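PDB 5IX8: putative sugar ABC transport system, substrate-binding protein from Bordetella parapertussis, which is probably a periplasmic binding protein that captures a carbohydrate between two lobes for uptake by an ABC transporter. Local coordinates for residues W154-Y159 with T281-Y286; G106-S111 with Q120-I125; G214-A219 with V226-S231; K279-R282 with P287-N290. All coordinates share one frame; numbering follows the deposited sequence.

Contact 1: W154-Y159 with T281-Y286; sequences WPRLRY and TRSVPY. With SO4 (sulfate ion), chain G; SO4 (sulfate ion), chain C.
Two arginine side chains from different parts of the chain bring their ends close together here. Arg-156 NH2 lies 4.2 Å from Arg-282 NH1, like charge beside like charge. Acidic groups and a bound anion would offset the charge of Arg-156. Its side chain forms salt bridges with Glu-153 and Glu-160. Its NH1 also donates to O1 of a sulfate ion at 2.8 Å, with an N-H...O angle of 153°. That sulfate oxygen sits at the edge of the guanidinium, near its plane. The chain of Arg-156 is extended as far as CD and then bends (chi3 78°), which brings NH1 round to the sulfate. Arg-282 comes in differently, with its chain straight from CG to NE. Arg-156 NH2 lies at the edge of the Arg-282 guanidinium, near its plane.

The contact reaches across the cleft of a two-lobed periplasmic binding protein. Helix 154-168 belongs to one lobe. The 281-286 loop leads into strand 288-290 at the edge of the other lobe's sheet.

Leu-157 carries the apolar share. Its CD2 is 3.6 Å from Ser-283 OG, and its CD1 packs 3.8 Å from Ser-283 CB. The serine hydroxyl finds its polar partner in Glu-153, just before the helix segment. The loop is braced from within by an ST motif, in which Val-284 N donates to Thr-281 OG1 at 3.1 Å. A second sulfate accepts a bond from Arg-282 N through O4 at 2.8 Å. Both sulfates probably come from the crystallisation liquor.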
# COMPACT_ATOMS: atom_id res chain seq x y z
N TRP A 154 -3.08 8.93 0.42
CA TRP A 154 -2.33 8.13 1.39
C TRP A 154 -0.87 8.58 1.57
O TRP A 154 -0.37 8.44 2.68
CB TRP A 154 -2.41 6.62 1.05
CG TRP A 154 -2.01 6.22 -0.35
CD1 TRP A 154 -2.81 6.19 -1.47
CD2 TRP A 154 -0.70 5.82 -0.78
NE1 TRP A 154 -2.07 5.80 -2.57
CE2 TRP A 154 -0.78 5.58 -2.19
CE3 TRP A 154 0.53 5.70 -0.14
CZ2 TRP A 154 0.32 5.16 -2.93
CZ3 TRP A 154 1.63 5.29 -0.89
CH2 TRP A 154 1.51 5.03 -2.26
N PRO A 155 -0.17 9.12 0.57
CA PRO A 155 1.18 9.63 0.86
C PRO A 155 1.12 10.79 1.83
O PRO A 155 1.99 10.92 2.70
CB PRO A 155 1.71 10.07 -0.53
CG PRO A 155 0.94 9.15 -1.52
CD PRO A 155 -0.45 9.19 -0.88
N ARG A 156 0.10 11.64 1.71
CA ARG A 156 -0.04 12.73 2.66
C ARG A 156 -0.32 12.20 4.07
O ARG A 156 0.23 12.71 5.06
CB ARG A 156 -1.15 13.69 2.21
CG ARG A 156 -1.14 14.98 3.05
CD ARG A 156 -2.37 15.85 2.86
NE ARG A 156 -3.50 15.31 3.59
CZ ARG A 156 -4.52 14.65 3.03
NH1 ARG A 156 -4.63 14.56 1.71
NH2 ARG A 156 -5.48 14.14 3.81
N LEU A 157 -1.17 11.16 4.18
CA LEU A 157 -1.45 10.58 5.49
C LEU A 157 -0.18 10.02 6.12
O LEU A 157 0.08 10.24 7.31
CB LEU A 157 -2.52 9.49 5.39
CG LEU A 157 -3.90 9.96 4.89
CD1 LEU A 157 -4.82 8.77 4.70
CD2 LEU A 157 -4.56 10.96 5.84
N ARG A 158 0.63 9.31 5.33
CA ARG A 158 1.89 8.79 5.86
C ARG A 158 2.80 9.91 6.31
O ARG A 158 3.44 9.81 7.37
CB ARG A 158 2.59 7.95 4.81
CG ARG A 158 1.78 6.69 4.50
CD ARG A 158 2.44 5.79 3.45
NE ARG A 158 1.52 4.70 3.17
CZ ARG A 158 1.83 3.58 2.52
NH1 ARG A 158 3.08 3.34 2.11
NH2 ARG A 158 0.87 2.67 2.31
N TYR A 159 2.91 10.97 5.50
CA TYR A 159 3.71 12.12 5.89
C TYR A 159 3.20 12.74 7.19
O TYR A 159 3.98 13.06 8.09
CB TYR A 159 3.69 13.14 4.76
CG TYR A 159 4.22 14.49 5.15
CD1 TYR A 159 5.54 14.65 5.56
CD2 TYR A 159 3.39 15.62 5.10
CE1 TYR A 159 6.01 15.90 5.91
CE2 TYR A 159 3.88 16.88 5.43
CZ TYR A 159 5.19 17.01 5.83
OH TYR A 159 5.66 18.26 6.18
N THR A 281 -13.93 6.65 7.86
CA THR A 281 -13.16 7.79 8.36
C THR A 281 -13.18 8.89 7.32
O THR A 281 -13.70 8.71 6.22
CB THR A 281 -11.71 7.41 8.67
OG1 THR A 281 -11.07 7.06 7.45
CG2 THR A 281 -11.66 6.26 9.64
N ARG A 282 -12.58 10.03 7.66
CA ARG A 282 -12.53 11.14 6.71
C ARG A 282 -11.91 10.72 5.39
O ARG A 282 -12.46 11.02 4.31
CB ARG A 282 -11.77 12.33 7.30
CG ARG A 282 -11.70 13.52 6.35
CD ARG A 282 -10.94 14.69 6.96
NE ARG A 282 -11.16 15.88 6.12
CZ ARG A 282 -10.46 16.16 5.03
NH1 ARG A 282 -9.43 15.39 4.68
NH2 ARG A 282 -10.77 17.23 4.28
N SER A 283 -10.75 10.05 5.44
CA SER A 283 -10.04 9.66 4.22
C SER A 283 -10.52 8.35 3.63
O SER A 283 -10.24 8.09 2.44
CB SER A 283 -8.54 9.54 4.49
OG SER A 283 -8.01 10.82 4.80
N VAL A 284 -11.18 7.51 4.43
CA VAL A 284 -11.59 6.18 3.97
C VAL A 284 -13.10 6.10 4.18
O VAL A 284 -13.55 5.56 5.20
CB VAL A 284 -10.83 5.07 4.70
CG1 VAL A 284 -11.15 3.73 4.06
CG2 VAL A 284 -9.33 5.33 4.60
N PRO A 285 -13.92 6.63 3.28
CA PRO A 285 -15.33 6.88 3.60
C PRO A 285 -16.23 5.68 3.38
O PRO A 285 -17.29 5.78 2.77
CB PRO A 285 -15.70 8.03 2.66
CG PRO A 285 -14.82 7.75 1.43
CD PRO A 285 -13.51 7.25 2.00
N TYR A 286 -15.83 4.53 3.93
CA TYR A 286 -16.57 3.29 3.80
C TYR A 286 -16.08 2.33 4.87
O TYR A 286 -14.98 2.51 5.41
CB TYR A 286 -16.40 2.67 2.38
CG TYR A 286 -15.00 2.77 1.84
CD1 TYR A 286 -14.02 1.80 2.14
CD2 TYR A 286 -14.64 3.84 1.00
CE1 TYR A 286 -12.72 1.92 1.63
CE2 TYR A 286 -13.34 3.95 0.49
CZ TYR A 286 -12.39 2.99 0.79
OH TYR A 286 -11.10 3.13 0.28
S SO4 G . -10.84 10.74 11.16
O1 SO4 G . -10.96 11.84 12.13
O2 SO4 G . -10.54 9.48 11.85
O3 SO4 G . -9.75 11.10 10.24
O4 SO4 G . -12.07 10.59 10.40
S SO4 C . -2.80 15.11 -1.48
O1 SO4 C . -3.43 15.88 -0.43
O2 SO4 C . -3.53 13.90 -1.81
O3 SO4 C . -1.42 14.74 -1.10
O4 SO4 C . -2.68 15.96 -2.67

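Contact 2: G106-S111 with Q120-I125; sequences GIPVNS and QDDTLI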
# COMPACT_ATOMS: atom_id res chain seq x y z
N GLY A 106 -6.13 -2.07 -0.54
CA GLY A 106 -4.78 -1.57 -0.27
C GLY A 106 -4.62 -0.10 0.07
O GLY A 106 -3.85 0.24 0.97
N ILE A 107 -5.31 0.77 -0.66
CA ILE A 107 -5.17 2.22 -0.48
C ILE A 107 -6.54 2.87 -0.56
O ILE A 107 -7.46 2.35 -1.20
CB ILE A 107 -4.23 2.83 -1.54
CG1 ILE A 107 -4.54 2.19 -2.92
CG2 ILE A 107 -2.77 2.58 -1.14
CD1 ILE A 107 -4.09 3.05 -4.08
N PRO A 108 -6.70 4.04 0.09
CA PRO A 108 -8.02 4.69 0.12
C PRO A 108 -8.46 5.20 -1.25
O PRO A 108 -7.64 5.62 -2.08
CB PRO A 108 -7.80 5.89 1.05
CG PRO A 108 -6.55 5.66 1.76
CD PRO A 108 -5.70 4.76 0.90
N VAL A 109 -9.77 5.20 -1.48
CA VAL A 109 -10.34 5.89 -2.64
C VAL A 109 -11.45 6.83 -2.15
O VAL A 109 -12.17 6.54 -1.18
CB VAL A 109 -10.82 4.88 -3.71
CG1 VAL A 109 -11.92 3.99 -3.19
CG2 VAL A 109 -11.23 5.57 -5.00
N ASN A 110 -11.59 7.96 -2.84
CA ASN A 110 -12.53 9.01 -2.43
C ASN A 110 -13.92 8.75 -3.00
O ASN A 110 -14.41 9.45 -3.89
CB ASN A 110 -11.99 10.35 -2.88
CG ASN A 110 -12.65 11.50 -2.19
OD1 ASN A 110 -13.31 11.34 -1.15
ND2 ASN A 110 -12.51 12.68 -2.77
N SER A 111 -14.58 7.73 -2.47
CA SER A 111 -15.96 7.44 -2.86
C SER A 111 -16.68 6.78 -1.70
O SER A 111 -16.26 5.71 -1.26
CB SER A 111 -16.02 6.54 -4.10
OG SER A 111 -17.34 6.10 -4.33
N GLN A 120 -4.74 -0.72 5.02
CA GLN A 120 -4.07 -0.44 6.29
C GLN A 120 -4.23 1.04 6.60
O GLN A 120 -4.65 1.82 5.74
CB GLN A 120 -2.57 -0.79 6.27
CG GLN A 120 -2.25 -2.26 6.37
CD GLN A 120 -0.75 -2.52 6.47
OE1 GLN A 120 0.02 -1.98 5.70
NE2 GLN A 120 -0.35 -3.32 7.42
N ASP A 121 -3.87 1.41 7.82
CA ASP A 121 -4.01 2.78 8.30
C ASP A 121 -2.76 3.56 7.88
O ASP A 121 -1.70 3.42 8.49
CB ASP A 121 -4.16 2.77 9.82
CG ASP A 121 -4.44 4.12 10.40
OD1 ASP A 121 -4.04 5.15 9.81
OD2 ASP A 121 -5.08 4.16 11.48
N ASP A 122 -2.88 4.38 6.84
CA ASP A 122 -1.71 5.08 6.30
C ASP A 122 -1.12 6.08 7.29
O ASP A 122 0.11 6.19 7.39
CB ASP A 122 -2.07 5.75 4.98
CG ASP A 122 -2.24 4.72 3.86
OD1 ASP A 122 -1.23 4.09 3.43
OD2 ASP A 122 -3.39 4.48 3.46
N THR A 123 -1.95 6.76 8.09
CA THR A 123 -1.38 7.63 9.11
C THR A 123 -0.51 6.83 10.09
O THR A 123 0.57 7.31 10.51
CB THR A 123 -2.49 8.36 9.87
OG1 THR A 123 -3.29 9.08 8.93
CG2 THR A 123 -1.86 9.33 10.87
N LEU A 124 -0.95 5.63 10.45
CA LEU A 124 -0.21 4.85 11.45
C LEU A 124 1.07 4.26 10.85
O LEU A 124 2.06 4.08 11.56
CB LEU A 124 -1.11 3.76 12.02
CG LEU A 124 -0.54 2.91 13.15
CD1 LEU A 124 0.01 3.74 14.30
CD2 LEU A 124 -1.67 2.02 13.64
N ILE A 125 1.07 3.98 9.54
CA ILE A 125 2.32 3.63 8.88
C ILE A 125 3.36 4.73 9.10
O ILE A 125 4.52 4.47 9.44
CB ILE A 125 2.07 3.37 7.37
CG1 ILE A 125 1.34 2.04 7.19
CG2 ILE A 125 3.39 3.38 6.62
CD1 ILE A 125 1.02 1.72 5.75
O HOH W 1 -2.38 1.64 2.66
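A chain crossing between the lobes, from strand 116-119 to helix 122-135, sets Asp-122 against Pro-108. The two side chains come from opposite directions. Asp-122 OD2 touches the proline ring at 3.5 Å from CD. The carboxylate of Asp-122 gets there with CG beside its backbone N, anti to the carbonyl carbon (chi1 -73°). Its other oxygen, OD1, reaches the opposite segment through water. That water donates to Asp-122 OD1 at 2.8 Å and to Gly-106 O at 2.6 Å, so it bridges the two segments. OD1 also takes a salt bridge from Arg-158, which would help to fix the carboxylate and probably stabilises its negative charge.

In this fold such crossings form the hinge; one segment precedes strand 116-119 and the other follows it. Gly-106 follows strand 101-105 and keeps a backbone bond to Val-118. Asp-121 is the N-cap of helix 122-135. Its OD1 accepts from Leu-124 N at 3.2 Å, met from well above the carboxylate plane (68° out of it). Gln-120 N is buried by the contact without a hydrogen-bond partner. In one of two conformers, the side-chain NE2 of Gln-120 donates to Val-291 O.

Contact 3: G214-A219 with V226-S231; sequences GAVRAA and VKVLTS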
# COMPACT_ATOMS: atom_id res chain seq x y z
N GLY A 214 15.42 4.50 -4.59
CA GLY A 214 16.06 5.63 -5.25
C GLY A 214 16.84 6.48 -4.26
O GLY A 214 17.93 6.97 -4.57
N ALA A 215 16.30 6.64 -3.05
CA ALA A 215 17.01 7.41 -2.03
C ALA A 215 18.34 6.74 -1.69
O ALA A 215 19.37 7.41 -1.56
CB ALA A 215 16.15 7.58 -0.77
N VAL A 216 18.33 5.41 -1.56
CA VAL A 216 19.57 4.68 -1.29
C VAL A 216 20.55 4.84 -2.44
O VAL A 216 21.76 5.03 -2.21
CB VAL A 216 19.26 3.20 -1.00
CG1 VAL A 216 20.54 2.32 -1.01
CG2 VAL A 216 18.55 3.06 0.35
N ARG A 217 20.07 4.80 -3.69
CA ARG A 217 21.01 5.00 -4.81
C ARG A 217 21.64 6.39 -4.73
O ARG A 217 22.84 6.54 -4.97
CB ARG A 217 20.34 4.86 -6.19
CG ARG A 217 19.80 3.49 -6.58
CD ARG A 217 19.31 3.50 -8.07
NE ARG A 217 20.38 3.41 -9.07
CZ ARG A 217 20.28 3.77 -10.36
NH1 ARG A 217 19.18 4.31 -10.81
NH2 ARG A 217 21.32 3.61 -11.21
N ALA A 218 20.83 7.40 -4.41
CA ALA A 218 21.35 8.76 -4.28
C ALA A 218 22.36 8.87 -3.14
O ALA A 218 23.39 9.53 -3.29
CB ALA A 218 20.21 9.77 -4.07
N ALA A 219 22.05 8.25 -2.00
CA ALA A 219 22.95 8.30 -0.86
C ALA A 219 24.26 7.60 -1.19
O ALA A 219 25.34 8.10 -0.85
CB ALA A 219 22.28 7.63 0.36
N VAL A 226 23.46 8.50 5.15
CA VAL A 226 22.12 8.70 5.69
C VAL A 226 21.43 7.36 5.85
O VAL A 226 21.69 6.41 5.09
CB VAL A 226 21.29 9.65 4.81
CG1 VAL A 226 21.87 11.06 4.84
CG2 VAL A 226 21.18 9.11 3.37
N LYS A 227 20.52 7.30 6.82
CA LYS A 227 19.68 6.12 7.04
C LYS A 227 18.32 6.41 6.44
O LYS A 227 17.76 7.49 6.66
CB LYS A 227 19.54 5.80 8.53
CG LYS A 227 20.86 5.47 9.18
CD LYS A 227 20.70 5.31 10.68
CE LYS A 227 21.97 4.74 11.27
NZ LYS A 227 22.26 3.44 10.57
N VAL A 228 17.78 5.44 5.71
CA VAL A 228 16.54 5.62 4.96
C VAL A 228 15.42 4.86 5.65
O VAL A 228 15.64 3.75 6.15
CB VAL A 228 16.72 5.19 3.49
CG1 VAL A 228 15.40 5.32 2.71
CG2 VAL A 228 17.83 6.02 2.85
N LEU A 229 14.25 5.49 5.73
CA LEU A 229 13.01 4.87 6.17
C LEU A 229 12.11 4.74 4.97
O LEU A 229 12.04 5.66 4.14
CB LEU A 229 12.31 5.73 7.23
CG LEU A 229 13.11 5.86 8.53
CD1 LEU A 229 13.92 7.12 8.55
CD2 LEU A 229 12.20 5.77 9.74
N THR A 230 11.42 3.61 4.88
CA THR A 230 10.55 3.40 3.74
C THR A 230 9.48 2.39 4.12
O THR A 230 9.32 2.02 5.29
CB THR A 230 11.39 2.97 2.54
OG1 THR A 230 10.62 3.05 1.33
CG2 THR A 230 11.90 1.56 2.73
N SER A 231 8.72 1.95 3.12
CA SER A 231 7.60 1.07 3.36
C SER A 231 7.49 0.07 2.23
O SER A 231 7.84 0.38 1.09
CB SER A 231 6.32 1.89 3.52
OG SER A 231 5.25 1.05 3.92
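Val-228 forks at CB into two methyls, and each meets a different residue of helix 209-221. CG1, anti to the backbone N (chi1 178°), points to Ala-215 and ends 4.2 Å from its CB. CG2, beside the backbone N, meets Val-216 CG2 at 3.9 Å, the two valines crossing obliquely. CB itself faces the helix, and a methyl goes to each partner. Two residues earlier on the chain, Val-226 uses a single methyl. Its CG2 lies between the backbone N and the carbonyl carbon and packs 3.5 Å from Ala-219 CB, the tightest approach of the three. Small alanines at 215 and 219, one helix turn apart, let the helix come close. The CA atoms of Ala-219 and Val-226 are 6.6 Å apart, those of Val-216 and Val-228 7.0 Å. All of it is apolar and buried.

The contact belongs to the beta-alpha-beta unit of strand 201-205, helix 209-221 and strand 227-231. Strand 227-231 runs parallel between 201-205 and 246-250. Leu-246 of the latter touches both Val-216 and Val-228, and Val-204 of the former touches Ala-215 and Val-226. Helix 184-197 packs alongside, with Thr-191 against Ala-215.

Contact 4: K279-R282 with P287-N290; sequences KPTR and PHFN. With SO4 (sulfate ion), chain G.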
# COMPACT_ATOMS: atom_id res chain seq x y z
N LYS A 279 -15.32 1.61 11.16
CA LYS A 279 -16.25 2.61 10.64
C LYS A 279 -15.57 3.50 9.61
O LYS A 279 -14.35 3.67 9.64
CB LYS A 279 -16.78 3.48 11.77
CG LYS A 279 -17.58 2.66 12.76
CD LYS A 279 -17.97 3.47 13.98
CE LYS A 279 -18.85 4.63 13.63
NZ LYS A 279 -19.26 5.22 14.92
N PRO A 280 -16.33 4.09 8.69
CA PRO A 280 -15.75 5.07 7.76
C PRO A 280 -14.99 6.16 8.50
O PRO A 280 -15.34 6.54 9.62
CB PRO A 280 -16.99 5.66 7.06
CG PRO A 280 -17.96 4.56 7.09
CD PRO A 280 -17.76 3.86 8.41
N THR A 281 -13.93 6.65 7.86
CA THR A 281 -13.16 7.79 8.36
C THR A 281 -13.18 8.89 7.32
O THR A 281 -13.70 8.71 6.22
CB THR A 281 -11.71 7.41 8.67
OG1 THR A 281 -11.07 7.06 7.45
CG2 THR A 281 -11.66 6.26 9.64
N ARG A 282 -12.58 10.03 7.66
CA ARG A 282 -12.53 11.14 6.71
C ARG A 282 -11.91 10.72 5.39
O ARG A 282 -12.46 11.02 4.31
CB ARG A 282 -11.77 12.33 7.30
CG ARG A 282 -11.70 13.52 6.35
CD ARG A 282 -10.94 14.69 6.96
NE ARG A 282 -11.16 15.88 6.12
CZ ARG A 282 -10.46 16.16 5.03
NH1 ARG A 282 -9.43 15.39 4.68
NH2 ARG A 282 -10.77 17.23 4.28
N PRO A 287 -16.87 1.32 5.21
CA PRO A 287 -16.40 0.31 6.17
C PRO A 287 -15.17 -0.39 5.64
O PRO A 287 -15.09 -0.68 4.45
CB PRO A 287 -17.58 -0.67 6.26
CG PRO A 287 -18.76 0.13 5.75
CD PRO A 287 -18.21 1.00 4.68
N HIS A 288 -14.19 -0.65 6.51
CA HIS A 288 -12.94 -1.18 5.98
C HIS A 288 -12.18 -1.89 7.08
O HIS A 288 -12.26 -1.51 8.26
CB HIS A 288 -12.07 -0.07 5.38
CG HIS A 288 -11.69 1.01 6.33
ND1 HIS A 288 -12.57 2.01 6.72
CD2 HIS A 288 -10.51 1.27 6.97
CE1 HIS A 288 -11.95 2.82 7.57
NE2 HIS A 288 -10.71 2.39 7.75
N PHE A 289 -11.45 -2.94 6.69
CA PHE A 289 -10.56 -3.63 7.61
C PHE A 289 -9.16 -3.08 7.41
O PHE A 289 -8.69 -2.97 6.27
CB PHE A 289 -10.54 -5.14 7.37
CG PHE A 289 -9.64 -5.89 8.33
CD1 PHE A 289 -10.03 -6.08 9.65
CD2 PHE A 289 -8.40 -6.37 7.91
CE1 PHE A 289 -9.20 -6.75 10.54
CE2 PHE A 289 -7.55 -7.03 8.80
CZ PHE A 289 -7.95 -7.22 10.12
N ASN A 290 -8.49 -2.78 8.52
CA ASN A 290 -7.09 -2.35 8.46
C ASN A 290 -6.23 -3.48 8.99
O ASN A 290 -6.36 -3.85 10.16
CB ASN A 290 -6.85 -1.11 9.33
CG ASN A 290 -7.37 0.19 8.68
OD1 ASN A 290 -7.24 0.39 7.49
ND2 ASN A 290 -7.96 1.06 9.49
S SO4 G . -10.84 10.74 11.16
O1 SO4 G . -10.96 11.84 12.13
O2 SO4 G . -10.54 9.48 11.85
O3 SO4 G . -9.75 11.10 10.24
O4 SO4 G . -12.07 10.59 10.40
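Within these two segments the imidazole of His-288 is met at its edge by Thr-281 CG2 and Pro-280 CA. Both lie near the ring plane, closest to CE1. Asn-290 OD1 is also in the plane, 3.4 Å from CD2 of the ring. Lys-279 O comes in obliquely, 3.3 Å from CE1. The ring belongs to strand 288-290, an edge strand of the parallel sheet in one lobe of the binding-protein fold. The partner segment, 279-282, is part of the loop that leads up to that strand.

The histidine is turned toward the loop by its first torsion. CG lies between the backbone N and the carbonyl carbon (chi1 59°). ND1 is then hydrogen-bonded to Tyr-286 O, which helps to settle the rotation of the ring. Beside it, two prolines meet. Pro-280 CG is 4.3 Å from Pro-287 CD and 3.9 Å from Pro-287 N. The backbones are close as well, with the CA atoms of Lys-279 and Pro-287 5.0 Å apart. His-288 also keeps a backbone hydrogen bond with Asp-278, so the loop is tied to the strand just before Lys-279. On the sheet side, Leu-119 of strand 116-119 touches both His-288 and Asn-290.

The Thr-281 side chain crosses His-288 at about a right angle. Its CG2 methyl is flanked by His-288 CE1 at 4.0 Å and by O2 of a bound sulfate at 4.1 Å.

In the fold
Contacts 1 and 2 lie between the two lobes, their centres about 5 Å apart. The salt bridge from Arg-158 NH2 to Asp-122 OD1 (2.8 Å) joins them, as does a probable hydrogen bond between Tyr-286 OH and Val-109 N (3.0 Å). Contact 4 adjoins them on one lobe, its centre about 10 Å from contact 1 and about 9 Å from contact 2. It shares Thr-281, Arg-282 and one sulfate with contact 1. Contact 3 is buried within the other lobe, its centre about 24 Å from that of contact 1; Arg-158 NH1 packs 3.6 Å from Ser-231 OG. The sulfates are probably crystallisation solutes and do not identify a sugar site.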